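Local atomic coordinates of putative cytoplasmic protein (Salmonella typhimurium, PDB entry 2GK3), a protein that is of unknown function but belongs to a family resembling class I glutamine amidotransferases and assembles into hexamers. Residues E[10-15]-E[53-58]; E[47-52]-E[245-250]; E[78-83]-E[251-256]; E[114-119]-E[214-219]. One frame throughout, in Å; residues are numbered along the deposited sequence.

Interaction 1 (E[10-15]-E[53-58])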
loop_
_atom_site.group_PDB
_atom_site.type_symbol
_atom_site.label_atom_id
_atom_site.label_comp_id
_atom_site.label_asym_id
_atom_site.label_seq_id
_atom_site.Cartn_x
_atom_site.Cartn_y
_atom_site.Cartn_z
ATOM N N LYS E 10 -30.101 -34.812 3.326
ATOM C CA LYS E 10 -29.273 -34.233 4.397
ATOM C C LYS E 10 -27.895 -33.795 3.871
ATOM O O LYS E 10 -26.978 -34.620 3.744
ATOM C CB LYS E 10 -29.152 -35.199 5.580
ATOM C CG LYS E 10 -30.490 -35.417 6.321
ATOM N N LEU E 11 -27.763 -32.496 3.583
ATOM C CA LEU E 11 -26.631 -31.972 2.797
ATOM C C LEU E 11 -25.435 -31.516 3.585
ATOM O O LEU E 11 -25.545 -30.674 4.473
ATOM C CB LEU E 11 -27.048 -30.785 1.929
ATOM C CG LEU E 11 -28.297 -30.774 1.063
ATOM C CD1 LEU E 11 -28.336 -29.436 0.338
ATOM C CD2 LEU E 11 -28.343 -31.959 0.080
ATOM N N LYS E 12 -24.278 -32.045 3.207
ATOM C CA LYS E 12 -23.007 -31.562 3.707
ATOM C C LYS E 12 -22.402 -30.704 2.606
ATOM O O LYS E 12 -22.072 -31.210 1.523
ATOM C CB LYS E 12 -22.101 -32.738 4.041
ATOM C CG LYS E 12 -20.994 -32.388 5.006
ATOM C CD LYS E 12 -19.991 -33.524 5.140
ATOM C CE LYS E 12 -19.449 -33.618 6.570
ATOM N NZ LYS E 12 -18.918 -32.316 7.116
ATOM N N VAL E 13 -22.283 -29.407 2.866
ATOM C CA VAL E 13 -21.796 -28.448 1.860
ATOM C C VAL E 13 -20.542 -27.711 2.342
ATOM O O VAL E 13 -20.502 -27.235 3.474
ATOM C CB VAL E 13 -22.901 -27.431 1.486
ATOM C CG1 VAL E 13 -22.365 -26.317 0.548
ATOM C CG2 VAL E 13 -24.093 -28.143 0.866
ATOM N N LEU E 14 -19.528 -27.626 1.479
ATOM C CA LEU E 14 -18.325 -26.831 1.731
ATOM C C LEU E 14 -18.517 -25.453 1.105
ATOM O O LEU E 14 -18.682 -25.340 -0.098
ATOM C CB LEU E 14 -17.101 -27.519 1.111
ATOM C CG LEU E 14 -15.681 -27.365 1.674
ATOM C CD1 LEU E 14 -14.694 -27.326 0.538
ATOM C CD2 LEU E 14 -15.468 -26.150 2.584
ATOM N N PHE E 15 -18.522 -24.404 1.915
ATOM C CA PHE E 15 -18.696 -23.057 1.385
ATOM C C PHE E 15 -17.348 -22.325 1.415
ATOM O O PHE E 15 -16.803 -22.070 2.489
ATOM C CB PHE E 15 -19.764 -22.299 2.183
ATOM C CG PHE E 15 -20.173 -20.971 1.562
ATOM C CD1 PHE E 15 -21.403 -20.833 0.938
ATOM C CD2 PHE E 15 -19.322 -19.864 1.615
ATOM C CE1 PHE E 15 -21.772 -19.621 0.364
ATOM C CE2 PHE E 15 -19.680 -18.653 1.047
ATOM C CZ PHE E 15 -20.900 -18.526 0.423
ATOM N N GLY E 53 -31.218 -26.413 7.418
ATOM C CA GLY E 53 -30.797 -27.778 7.691
ATOM C C GLY E 53 -29.558 -28.251 6.964
ATOM O O GLY E 53 -29.257 -29.446 6.983
ATOM N N VAL E 54 -28.833 -27.330 6.332
ATOM C CA VAL E 54 -27.596 -27.689 5.662
ATOM C C VAL E 54 -26.445 -27.717 6.665
ATOM O O VAL E 54 -26.245 -26.771 7.430
ATOM C CB VAL E 54 -27.273 -26.747 4.448
ATOM C CG1 VAL E 54 -25.966 -27.162 3.759
ATOM C CG2 VAL E 54 -28.429 -26.719 3.448
ATOM N N ASP E 55 -25.710 -28.822 6.650
ATOM C CA ASP E 55 -24.473 -28.983 7.395
ATOM C C ASP E 55 -23.323 -28.276 6.647
ATOM O O ASP E 55 -22.771 -28.818 5.691
ATOM C CB ASP E 55 -24.211 -30.497 7.577
ATOM C CG ASP E 55 -22.916 -30.813 8.325
ATOM O OD1 ASP E 55 -22.273 -29.908 8.909
ATOM O OD2 ASP E 55 -22.533 -32.012 8.310
ATOM N N ILE E 56 -22.961 -27.069 7.084
ATOM C CA ILE E 56 -21.936 -26.252 6.383
ATOM C C ILE E 56 -20.538 -26.295 7.023
ATOM O O ILE E 56 -20.411 -26.145 8.236
ATOM C CB ILE E 56 -22.349 -24.760 6.308
ATOM C CG1 ILE E 56 -23.614 -24.551 5.474
ATOM C CG2 ILE E 56 -21.197 -23.907 5.766
ATOM C CD1 ILE E 56 -23.355 -24.235 3.999
ATOM N N ASP E 57 -19.499 -26.507 6.210
ATOM C CA ASP E 57 -18.141 -26.126 6.578
ATOM C C ASP E 57 -17.777 -24.820 5.877
ATOM O O ASP E 57 -17.875 -24.709 4.654
ATOM C CB ASP E 57 -17.136 -27.202 6.183
ATOM C CG ASP E 57 -17.195 -28.418 7.089
ATOM O OD1 ASP E 57 -18.015 -28.445 8.039
ATOM O OD2 ASP E 57 -16.430 -29.367 6.830
ATOM N N TYR E 58 -17.370 -23.834 6.657
ATOM C CA TYR E 58 -16.964 -22.562 6.110
ATOM C C TYR E 58 -15.445 -22.473 5.978
ATOM O O TYR E 58 -14.701 -22.672 6.945
ATOM C CB TYR E 58 -17.485 -21.405 6.951
ATOM C CG TYR E 58 -17.144 -20.066 6.360
ATOM C CD1 TYR E 58 -17.330 -19.818 4.997
ATOM C CD2 TYR E 58 -16.654 -19.041 7.149
ATOM C CE1 TYR E 58 -17.012 -18.594 4.438
ATOM C CE2 TYR E 58 -16.351 -17.802 6.597
ATOM C CZ TYR E 58 -16.530 -17.592 5.233
ATOM O OH TYR E 58 -16.216 -16.372 4.674
HETATM O O HOH W 1 -19.636 -29.906 6.157
#
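Val13 packs against Val54, just ahead of strand 55-58, beside a parallel strand pair in the central sheet of this glutamine amidotransferase-like fold. Strands 12-15 and 55-58 run 4.8 Å apart at 23°, tied by four backbone hydrogen bonds in which Leu11, Val13 and Phe15 alternate with Asp55 and Asp57; the straightest joins Phe15 N to Asp57 O at 2.8 Å. On the Val13 face, Val54 CG1, anti to its own backbone N (chi1 -180°), fills the notch between Val13 CG2, 3.6 Å away, and the Leu11 carbonyl. Ile56 CD1 bulges against Val13 CB and CG1, the two side chains lying alongside each other, while Ile56 CG2 touches Phe15 CB. At the far end the Phe15 and Tyr58 side chains cross at a slant, Phe15 CD2 meeting Tyr58 CE1 at 3.9 Å. Helix 43-51 roofs this apolar face through Leu45, Leu46 and Leu49. The other face carries the charged groups beside Leu14: the Lys12 chain runs along Asp55, and its bent end lies between two carboxylates in long salt bridges to Asp55 and Asp57, whose OD2 is also hydrogen-bonded by Tyr78 OH. Lys12 NZ donates to a water 2.7 Å away, which in turn reaches Asp55 O weakly.

Interaction 2 (E[47-52]-E[245-250])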
loop_
_atom_site.group_PDB
_atom_site.type_symbol
_atom_site.label_atom_id
_atom_site.label_comp_id
_atom_site.label_asym_id
_atom_site.label_seq_id
_atom_site.Cartn_x
_atom_site.Cartn_y
_atom_site.Cartn_z
ATOM N N GLU E 47 -26.161 -18.369 7.861
ATOM C CA GLU E 47 -27.164 -18.527 8.894
ATOM C C GLU E 47 -28.449 -19.133 8.336
ATOM O O GLU E 47 -29.084 -19.958 8.979
ATOM C CB GLU E 47 -27.429 -17.178 9.573
ATOM C CG GLU E 47 -28.381 -17.208 10.755
ATOM C CD GLU E 47 -28.073 -18.311 11.754
ATOM O OE1 GLU E 47 -26.885 -18.677 11.917
ATOM O OE2 GLU E 47 -29.030 -18.817 12.376
ATOM N N CYS E 48 -28.818 -18.727 7.128
ATOM C CA CYS E 48 -30.025 -19.229 6.463
ATOM C C CYS E 48 -29.883 -20.682 6.076
ATOM O O CYS E 48 -30.836 -21.458 6.194
ATOM C CB CYS E 48 -30.335 -18.416 5.206
ATOM S SG CYS E 48 -30.829 -16.720 5.471
ATOM N N LEU E 49 -28.706 -21.051 5.586
ATOM C CA LEU E 49 -28.442 -22.444 5.230
ATOM C C LEU E 49 -28.429 -23.332 6.467
ATOM O O LEU E 49 -28.892 -24.475 6.411
ATOM C CB LEU E 49 -27.133 -22.590 4.427
ATOM C CG LEU E 49 -27.049 -21.726 3.150
ATOM C CD1 LEU E 49 -25.640 -21.687 2.555
ATOM C CD2 LEU E 49 -28.077 -22.165 2.109
ATOM N N ARG E 50 -27.886 -22.807 7.570
ATOM C CA ARG E 50 -27.896 -23.500 8.865
ATOM C C ARG E 50 -29.331 -23.821 9.283
ATOM O O ARG E 50 -29.653 -24.977 9.578
ATOM C CB ARG E 50 -27.202 -22.654 9.938
ATOM C CG ARG E 50 -26.959 -23.368 11.281
ATOM C CD ARG E 50 -26.305 -22.437 12.324
ATOM N NE ARG E 50 -27.130 -21.270 12.646
ATOM C CZ ARG E 50 -26.853 -20.008 12.300
ATOM N NH1 ARG E 50 -25.752 -19.704 11.615
ATOM N NH2 ARG E 50 -27.684 -19.034 12.646
ATOM N N LYS E 51 -30.184 -22.797 9.267
ATOM C CA LYS E 51 -31.598 -22.929 9.640
ATOM C C LYS E 51 -32.392 -23.813 8.688
ATOM O O LYS E 51 -33.433 -24.357 9.065
ATOM C CB LYS E 51 -32.275 -21.551 9.712
ATOM C CG LYS E 51 -31.872 -20.681 10.882
ATOM C CD LYS E 51 -33.065 -19.805 11.288
ATOM C CE LYS E 51 -32.708 -18.331 11.501
ATOM N NZ LYS E 51 -31.540 -18.139 12.417
ATOM N N GLY E 52 -31.910 -23.938 7.451
ATOM C CA GLY E 52 -32.582 -24.706 6.415
ATOM C C GLY E 52 -32.000 -26.096 6.389
ATOM O O GLY E 52 -32.238 -26.859 5.453
ATOM N N LEU E 245 -34.293 -20.289 -2.271
ATOM C CA LEU E 245 -33.493 -20.170 -3.491
ATOM C C LEU E 245 -32.187 -20.931 -3.324
ATOM O O LEU E 245 -31.922 -21.870 -4.058
ATOM C CB LEU E 245 -33.214 -18.697 -3.837
ATOM C CG LEU E 245 -32.207 -18.366 -4.953
ATOM C CD1 LEU E 245 -32.558 -19.007 -6.319
ATOM C CD2 LEU E 245 -32.063 -16.861 -5.107
ATOM N N TRP E 246 -31.407 -20.544 -2.322
ATOM C CA TRP E 246 -30.084 -21.107 -2.113
ATOM C C TRP E 246 -30.158 -22.556 -1.684
ATOM O O TRP E 246 -29.365 -23.379 -2.137
ATOM C CB TRP E 246 -29.311 -20.267 -1.097
ATOM C CG TRP E 246 -29.106 -18.873 -1.571
ATOM C CD1 TRP E 246 -29.683 -17.738 -1.072
ATOM C CD2 TRP E 246 -28.299 -18.460 -2.685
ATOM N NE1 TRP E 246 -29.269 -16.633 -1.795
ATOM C CE2 TRP E 246 -28.420 -17.050 -2.791
ATOM C CE3 TRP E 246 -27.480 -19.145 -3.601
ATOM C CZ2 TRP E 246 -27.740 -16.304 -3.776
ATOM C CZ3 TRP E 246 -26.804 -18.406 -4.578
ATOM C CH2 TRP E 246 -26.945 -16.997 -4.651
ATOM N N VAL E 247 -31.131 -22.860 -0.823
ATOM C CA VAL E 247 -31.339 -24.217 -0.319
ATOM C C VAL E 247 -31.776 -25.140 -1.456
ATOM O O VAL E 247 -31.184 -26.208 -1.644
ATOM C CB VAL E 247 -32.315 -24.243 0.929
ATOM C CG1 VAL E 247 -32.928 -25.615 1.150
ATOM C CG2 VAL E 247 -31.558 -23.843 2.182
ATOM N N ASN E 248 -32.793 -24.718 -2.215
ATOM C CA ASN E 248 -33.251 -25.480 -3.387
ATOM C C ASN E 248 -32.153 -25.698 -4.414
ATOM O O ASN E 248 -32.059 -26.785 -4.971
ATOM C CB ASN E 248 -34.451 -24.830 -4.100
ATOM C CG ASN E 248 -35.691 -24.743 -3.234
ATOM O OD1 ASN E 248 -35.799 -25.387 -2.177
ATOM N ND2 ASN E 248 -36.655 -23.937 -3.688
ATOM N N THR E 249 -31.322 -24.681 -4.671
ATOM C CA THR E 249 -30.291 -24.867 -5.702
ATOM C C THR E 249 -29.185 -25.797 -5.210
ATOM O O THR E 249 -28.668 -26.639 -5.970
ATOM C CB THR E 249 -29.740 -23.549 -6.361
ATOM O OG1 THR E 249 -28.400 -23.309 -5.955
ATOM C CG2 THR E 249 -30.569 -22.345 -6.076
ATOM N N LEU E 250 -28.848 -25.678 -3.925
ATOM C CA LEU E 250 -27.911 -26.634 -3.308
ATOM C C LEU E 250 -28.419 -28.063 -3.449
ATOM O O LEU E 250 -27.695 -28.948 -3.884
ATOM C CB LEU E 250 -27.681 -26.283 -1.837
ATOM C CG LEU E 250 -26.769 -25.081 -1.679
ATOM C CD1 LEU E 250 -26.474 -24.796 -0.213
ATOM C CD2 LEU E 250 -25.478 -25.318 -2.492
#
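Leu49 carries nearly all of the apolar contact between helix 47-51 and helix 245-250, and it does so with one methyl. Its CD2 sits among three partners of the other helix, Trp246 CB, Val247 CG2 and Leu250 CD1, each 3.9 Å away. With CG anti to the carbonyl carbon (chi1 -55°), the leucine swings its end toward helix 245-250 although its CB sets off along the interface. The CB of Val247 is directed toward helix 47-51, and its side chain slides past Leu49 in the opposite sense, whereas Leu250 crosses Leu49 at about a right angle. Gly52, just past the helix end, brings its CA to 4.4 Å from Val247 CG2. These are two helices of an amidotransferase-like fold resting on the same face of the central sheet, their short segments 10.0 Å apart and inclined at 64°. On the sheet side, Leu250 reaches Val80 and Val82, and Trp246 turns its indole away from Leu49 toward Leu122 and Ile124, where it also meets the rings of Tyr242 and Phe223 edge-to-face. No hydrogen bond links the two segments.

Interaction 3 (E[78-83]-E[251-256])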
loop_
_atom_site.group_PDB
_atom_site.type_symbol
_atom_site.label_atom_id
_atom_site.label_comp_id
_atom_site.label_asym_id
_atom_site.label_seq_id
_atom_site.Cartn_x
_atom_site.Cartn_y
_atom_site.Cartn_z
ATOM N N TYR E 78 -18.307 -34.039 0.795
ATOM C CA TYR E 78 -19.269 -32.976 0.523
ATOM C C TYR E 78 -20.213 -33.320 -0.619
ATOM O O TYR E 78 -19.805 -33.930 -1.609
ATOM C CB TYR E 78 -18.533 -31.672 0.250
ATOM C CG TYR E 78 -17.703 -31.225 1.425
ATOM C CD1 TYR E 78 -18.306 -30.621 2.535
ATOM C CD2 TYR E 78 -16.308 -31.408 1.442
ATOM C CE1 TYR E 78 -17.547 -30.208 3.621
ATOM C CE2 TYR E 78 -15.536 -30.996 2.543
ATOM C CZ TYR E 78 -16.169 -30.407 3.619
ATOM O OH TYR E 78 -15.441 -29.979 4.704
ATOM N N ASP E 79 -21.481 -32.935 -0.462
ATOM C CA ASP E 79 -22.467 -33.083 -1.523
ATOM C C ASP E 79 -22.390 -31.953 -2.573
ATOM O O ASP E 79 -22.595 -32.207 -3.767
ATOM C CB ASP E 79 -23.874 -33.163 -0.933
ATOM C CG ASP E 79 -24.042 -34.333 0.030
ATOM O OD1 ASP E 79 -23.670 -35.457 -0.338
ATOM O OD2 ASP E 79 -24.556 -34.116 1.155
ATOM N N VAL E 80 -22.126 -30.726 -2.104
ATOM C CA VAL E 80 -21.881 -29.553 -2.935
ATOM C C VAL E 80 -20.660 -28.750 -2.427
ATOM O O VAL E 80 -20.393 -28.704 -1.221
ATOM C CB VAL E 80 -23.122 -28.592 -2.988
ATOM C CG1 VAL E 80 -22.917 -27.490 -4.039
ATOM C CG2 VAL E 80 -24.400 -29.368 -3.249
ATOM N N ILE E 81 -19.922 -28.136 -3.357
ATOM C CA ILE E 81 -18.953 -27.091 -3.034
ATOM C C ILE E 81 -19.460 -25.762 -3.594
ATOM O O ILE E 81 -19.862 -25.682 -4.757
ATOM C CB ILE E 81 -17.544 -27.429 -3.552
ATOM C CG1 ILE E 81 -16.974 -28.633 -2.773
ATOM C CG2 ILE E 81 -16.597 -26.197 -3.466
ATOM C CD1 ILE E 81 -15.736 -29.287 -3.387
ATOM N N VAL E 82 -19.461 -24.727 -2.752
ATOM C CA VAL E 82 -19.795 -23.368 -3.170
ATOM C C VAL E 82 -18.566 -22.473 -3.170
ATOM O O VAL E 82 -17.834 -22.411 -2.190
ATOM C CB VAL E 82 -20.914 -22.758 -2.313
ATOM C CG1 VAL E 82 -21.341 -21.418 -2.867
ATOM C CG2 VAL E 82 -22.124 -23.692 -2.283
ATOM N N ILE E 83 -18.319 -21.803 -4.299
ATOM C CA ILE E 83 -17.232 -20.838 -4.422
ATOM C C ILE E 83 -17.844 -19.449 -4.613
ATOM O O ILE E 83 -18.650 -19.233 -5.517
ATOM C CB ILE E 83 -16.301 -21.167 -5.623
ATOM C CG1 ILE E 83 -15.721 -22.583 -5.496
ATOM C CG2 ILE E 83 -15.207 -20.092 -5.790
ATOM C CD1 ILE E 83 -15.005 -23.102 -6.778
ATOM N N GLN E 251 -29.698 -28.241 -3.130
ATOM C CA GLN E 251 -30.376 -29.530 -3.147
ATOM C C GLN E 251 -30.534 -30.076 -4.580
ATOM O O GLN E 251 -30.425 -31.287 -4.821
ATOM C CB GLN E 251 -31.748 -29.367 -2.487
ATOM C CG GLN E 251 -32.138 -30.495 -1.551
ATOM C CD GLN E 251 -32.070 -30.101 -0.093
ATOM O OE1 GLN E 251 -32.459 -28.986 0.277
ATOM N NE2 GLN E 251 -31.605 -31.021 0.753
ATOM N N PHE E 252 -30.790 -29.179 -5.529
ATOM C CA PHE E 252 -30.928 -29.576 -6.929
ATOM C C PHE E 252 -29.666 -30.241 -7.508
ATOM O O PHE E 252 -29.752 -31.241 -8.233
ATOM C CB PHE E 252 -31.361 -28.387 -7.799
ATOM C CG PHE E 252 -31.870 -28.794 -9.161
ATOM C CD1 PHE E 252 -33.163 -29.311 -9.310
ATOM C CD2 PHE E 252 -31.055 -28.678 -10.288
ATOM C CE1 PHE E 252 -33.639 -29.703 -10.556
ATOM C CE2 PHE E 252 -31.512 -29.064 -11.543
ATOM C CZ PHE E 252 -32.815 -29.585 -11.677
ATOM N N ILE E 253 -28.508 -29.690 -7.164
ATOM C CA ILE E 253 -27.225 -30.109 -7.731
ATOM C C ILE E 253 -26.428 -31.072 -6.812
ATOM O O ILE E 253 -25.341 -31.533 -7.172
ATOM C CB ILE E 253 -26.364 -28.864 -8.158
ATOM C CG1 ILE E 253 -25.757 -28.161 -6.939
ATOM C CG2 ILE E 253 -27.212 -27.856 -8.960
ATOM C CD1 ILE E 253 -24.832 -26.995 -7.275
ATOM N N ALA E 254 -26.982 -31.385 -5.639
ATOM C CA ALA E 254 -26.288 -32.259 -4.676
ATOM C C ALA E 254 -25.974 -33.649 -5.218
ATOM O O ALA E 254 -26.685 -34.188 -6.077
ATOM C CB ALA E 254 -27.060 -32.363 -3.380
ATOM N N ARG E 255 -24.884 -34.217 -4.722
ATOM C CA ARG E 255 -24.580 -35.622 -4.956
ATOM C C ARG E 255 -25.803 -36.534 -4.714
ATOM O O ARG E 255 -26.584 -36.315 -3.776
ATOM C CB ARG E 255 -23.424 -36.061 -4.057
ATOM C CG ARG E 255 -22.893 -37.462 -4.353
ATOM C CD ARG E 255 -21.820 -37.871 -3.365
ATOM N NE ARG E 255 -20.798 -36.833 -3.239
ATOM C CZ ARG E 255 -19.690 -36.754 -3.971
ATOM N NH1 ARG E 255 -19.416 -37.655 -4.906
ATOM N NH2 ARG E 255 -18.848 -35.765 -3.752
ATOM N N LYS E 256 -25.973 -37.501 -5.621
ATOM C CA LYS E 256 -26.733 -38.747 -5.414
ATOM C C LYS E 256 -27.515 -39.140 -6.659
ATOM O O LYS E 256 -26.939 -39.631 -7.636
ATOM C CB LYS E 256 -27.659 -38.706 -4.188
ATOM C CG LYS E 256 -27.583 -39.972 -3.329
ATOM C CD LYS E 256 -26.244 -40.063 -2.565
ATOM C CE LYS E 256 -26.289 -39.394 -1.165
ATOM N NZ LYS E 256 -25.894 -37.929 -1.132
#
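Arg255 grips Tyr78 and Asp79, just ahead of strand 80-83, fastening the C-terminal tail that follows helix 242-253 to the N-terminal end of an inner strand of the central sheet of the amidotransferase-like fold. Its backbone N donates to Asp79 O at 3.2 Å, well tilted from the carbonyl plane. CB lies 3.8 Å from Asp79 OD1, and the chain runs on with CG anti to the backbone N (chi1 -172°) before turning at chi3. NE then makes a weak bond to Tyr78 O, while NH2 gives the same oxygen a nearly straight one of 3.0 Å. That oxygen lies in the guanidinium plane, at its edge, and the pair of bonds, one strong and one weak, would restrict rotation of the group. Tyr114 OH adds a weak third bond to it. Next to this grip, Val80 spreads its two methyls, CG1 against Ile253 CD1 and CG2 against Ala254. The carboxylate of Asp79 divides its oxygens: OD2 accepts from the backbone N of Lys12, whereas OD1 forms a salt bridge with Lys256 NZ at 3.4 Å.

Interaction 4 (E[114-119]-E[214-219])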
loop_
_atom_site.group_PDB
_atom_site.type_symbol
_atom_site.label_atom_id
_atom_site.label_comp_id
_atom_site.label_asym_id
_atom_site.label_seq_id
_atom_site.Cartn_x
_atom_site.Cartn_y
_atom_site.Cartn_z
ATOM N N TYR E 114 -13.724 -34.017 -8.269
ATOM C CA TYR E 114 -14.826 -34.122 -7.345
ATOM C C TYR E 114 -16.160 -33.967 -8.104
ATOM O O TYR E 114 -17.104 -34.739 -7.876
ATOM C CB TYR E 114 -14.644 -33.087 -6.226
ATOM C CG TYR E 114 -15.921 -32.649 -5.548
ATOM C CD1 TYR E 114 -16.366 -33.268 -4.376
ATOM C CD2 TYR E 114 -16.691 -31.605 -6.082
ATOM C CE1 TYR E 114 -17.558 -32.857 -3.754
ATOM C CE2 TYR E 114 -17.880 -31.191 -5.477
ATOM C CZ TYR E 114 -18.303 -31.814 -4.318
ATOM O OH TYR E 114 -19.475 -31.402 -3.734
ATOM N N VAL E 115 -16.235 -32.996 -9.025
ATOM C CA VAL E 115 -17.436 -32.862 -9.868
ATOM C C VAL E 115 -17.604 -34.060 -10.832
ATOM O O VAL E 115 -18.694 -34.629 -10.912
ATOM C CB VAL E 115 -17.563 -31.475 -10.606
ATOM C CG1 VAL E 115 -18.930 -31.354 -11.304
ATOM C CG2 VAL E 115 -17.411 -30.303 -9.636
ATOM N N LYS E 116 -16.538 -34.457 -11.531
ATOM C CA LYS E 116 -16.600 -35.606 -12.461
ATOM C C LYS E 116 -17.230 -36.816 -11.802
ATOM O O LYS E 116 -17.982 -37.571 -12.438
ATOM C CB LYS E 116 -15.208 -36.020 -12.959
ATOM C CG LYS E 116 -14.615 -35.104 -14.020
ATOM C CD LYS E 116 -13.230 -35.600 -14.511
ATOM C CE LYS E 116 -12.674 -34.655 -15.613
ATOM N NZ LYS E 116 -11.261 -34.969 -16.014
ATOM N N ASN E 117 -16.896 -36.995 -10.523
ATOM C CA ASN E 117 -17.298 -38.159 -9.769
ATOM C C ASN E 117 -18.576 -37.971 -8.962
ATOM O O ASN E 117 -18.865 -38.788 -8.092
ATOM C CB ASN E 117 -16.151 -38.640 -8.879
ATOM C CG ASN E 117 -14.968 -39.173 -9.691
ATOM O OD1 ASN E 117 -13.842 -38.709 -9.533
ATOM N ND2 ASN E 117 -15.227 -40.139 -10.570
ATOM N N GLY E 118 -19.341 -36.917 -9.253
ATOM C CA GLY E 118 -20.686 -36.795 -8.697
ATOM C C GLY E 118 -20.932 -35.642 -7.760
ATOM O O GLY E 118 -22.082 -35.373 -7.379
ATOM N N GLY E 119 -19.875 -34.949 -7.366
ATOM C CA GLY E 119 -20.047 -33.742 -6.575
ATOM C C GLY E 119 -20.795 -32.617 -7.279
ATOM O O GLY E 119 -20.783 -32.512 -8.516
ATOM N N GLU E 214 -24.531 -29.871 -16.155
ATOM C CA GLU E 214 -23.954 -31.113 -15.686
ATOM C C GLU E 214 -22.537 -31.190 -16.183
ATOM O O GLU E 214 -22.174 -30.534 -17.167
ATOM C CB GLU E 214 -24.773 -32.306 -16.166
ATOM C CG GLU E 214 -26.267 -32.143 -15.870
ATOM C CD GLU E 214 -27.086 -33.394 -16.116
ATOM O OE1 GLU E 214 -26.497 -34.495 -16.147
ATOM O OE2 GLU E 214 -28.332 -33.269 -16.255
ATOM N N TYR E 215 -21.726 -31.958 -15.474
ATOM C CA TYR E 215 -20.361 -32.210 -15.865
ATOM C C TYR E 215 -19.968 -33.617 -15.434
ATOM O O TYR E 215 -19.619 -33.850 -14.254
ATOM C CB TYR E 215 -19.414 -31.177 -15.249
ATOM C CG TYR E 215 -17.997 -31.348 -15.729
ATOM C CD1 TYR E 215 -17.632 -30.967 -17.013
ATOM C CD2 TYR E 215 -17.036 -31.922 -14.918
ATOM C CE1 TYR E 215 -16.345 -31.140 -17.471
ATOM C CE2 TYR E 215 -15.752 -32.090 -15.362
ATOM C CZ TYR E 215 -15.417 -31.705 -16.641
ATOM O OH TYR E 215 -14.143 -31.873 -17.081
ATOM N N GLN E 216 -19.974 -34.533 -16.408
ATOM C CA GLN E 216 -19.850 -35.979 -16.165
ATOM C C GLN E 216 -20.883 -36.392 -15.096
ATOM O O GLN E 216 -22.059 -36.097 -15.279
ATOM C CB GLN E 216 -18.384 -36.400 -15.903
ATOM C CG GLN E 216 -17.479 -36.304 -17.192
ATOM C CD GLN E 216 -16.009 -36.782 -16.998
ATOM O OE1 GLN E 216 -15.723 -37.662 -16.165
ATOM N NE2 GLN E 216 -15.081 -36.208 -17.777
ATOM N N GLN E 217 -20.482 -37.027 -13.992
ATOM C CA GLN E 217 -21.462 -37.431 -12.952
ATOM C C GLN E 217 -22.057 -36.266 -12.126
ATOM O O GLN E 217 -23.170 -36.367 -11.613
ATOM C CB GLN E 217 -20.877 -38.505 -12.009
ATOM C CG GLN E 217 -20.635 -39.870 -12.670
ATOM C CD GLN E 217 -19.821 -40.833 -11.798
ATOM O OE1 GLN E 217 -18.890 -41.478 -12.277
ATOM N NE2 GLN E 217 -20.167 -40.930 -10.514
ATOM N N GLY E 218 -21.318 -35.171 -12.002
ATOM C CA GLY E 218 -21.737 -34.062 -11.145
ATOM C C GLY E 218 -22.675 -33.048 -11.771
ATOM O O GLY E 218 -22.935 -33.069 -12.966
ATOM N N LYS E 219 -23.194 -32.162 -10.934
ATOM C CA LYS E 219 -24.164 -31.169 -11.343
ATOM C C LYS E 219 -23.670 -29.789 -10.951
ATOM O O LYS E 219 -22.981 -29.617 -9.944
ATOM C CB LYS E 219 -25.521 -31.440 -10.709
ATOM C CG LYS E 219 -26.314 -32.506 -11.422
ATOM C CD LYS E 219 -27.674 -32.681 -10.765
ATOM C CE LYS E 219 -28.700 -33.206 -11.774
ATOM N NZ LYS E 219 -29.537 -32.101 -12.403
HETATM O O HOH W 2 -23.950 -33.671 -8.081
#
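Lys116 meets the 215-218 turn with both its carbonyl and its side chain. Its O accepts a hydrogen bond from Gln217 N at 3.0 Å, the donor standing 38° above the carbonyl plane. The turn is a type II' beta turn linking the two strands of a hairpin, closed from within by mutual backbone bonds between Tyr215 and Gly218. It abuts the end of helix 107-116, where a Schellman motif with Gly118 at positive phi takes up the carbonyls of Tyr114 and Val115: Gly118 N donates to Val115 O, and Gly119 N to Tyr114 O at 2.8 Å. Gly218 N, which bonds Tyr215 O, lies 2.9 Å from Val115 O. Gly119 O accepts a weak bond from Lys219 N and a CA-H contact from Gly218, whose CA comes within 3.2 Å. One water donates to Gly118 O at 2.6 Å and weakly accepts from Lys219 N. The extended Lys116 chain runs alongside both Tyr215 and Gln216: CG approaches Tyr215 CE2 at 3.5 Å, and CE lies 3.5 Å from Tyr215 OH, while NZ continues to a salt bridge with Glu113. Val115 CG1 touches the edge of the Tyr215 ring. The hairpin of strands 207-215 and 218-223 thus butts against the C-terminal end of helix 107-116, just where the chain turns into strand 120-124, the parallel neighbour of strand 218-223.

Interactions 1, 3 and 4 all reach the central sheet, where strands 55-59, 12-28, 80-84, 120-124 and 218-223 follow one another in parallel. Interaction 2 joins helices 43-51 and 242-253; the latter continues into interaction 3. Centres of interactions 1 and 2, 1 and 3, and 3 and 4 lie about 9 Å apart, those of 2 and 4 about 21 Å. Interactions 1 and 2 alternate along the chain, as do 2 and 3, whereas interaction 1 closes before 3 and 4 open, and both segments of interaction 4 fall between those of 3. The C-terminal helix and tail thereby pack on strand 80-84 and on helix 43-51, elements from the first third of the chain.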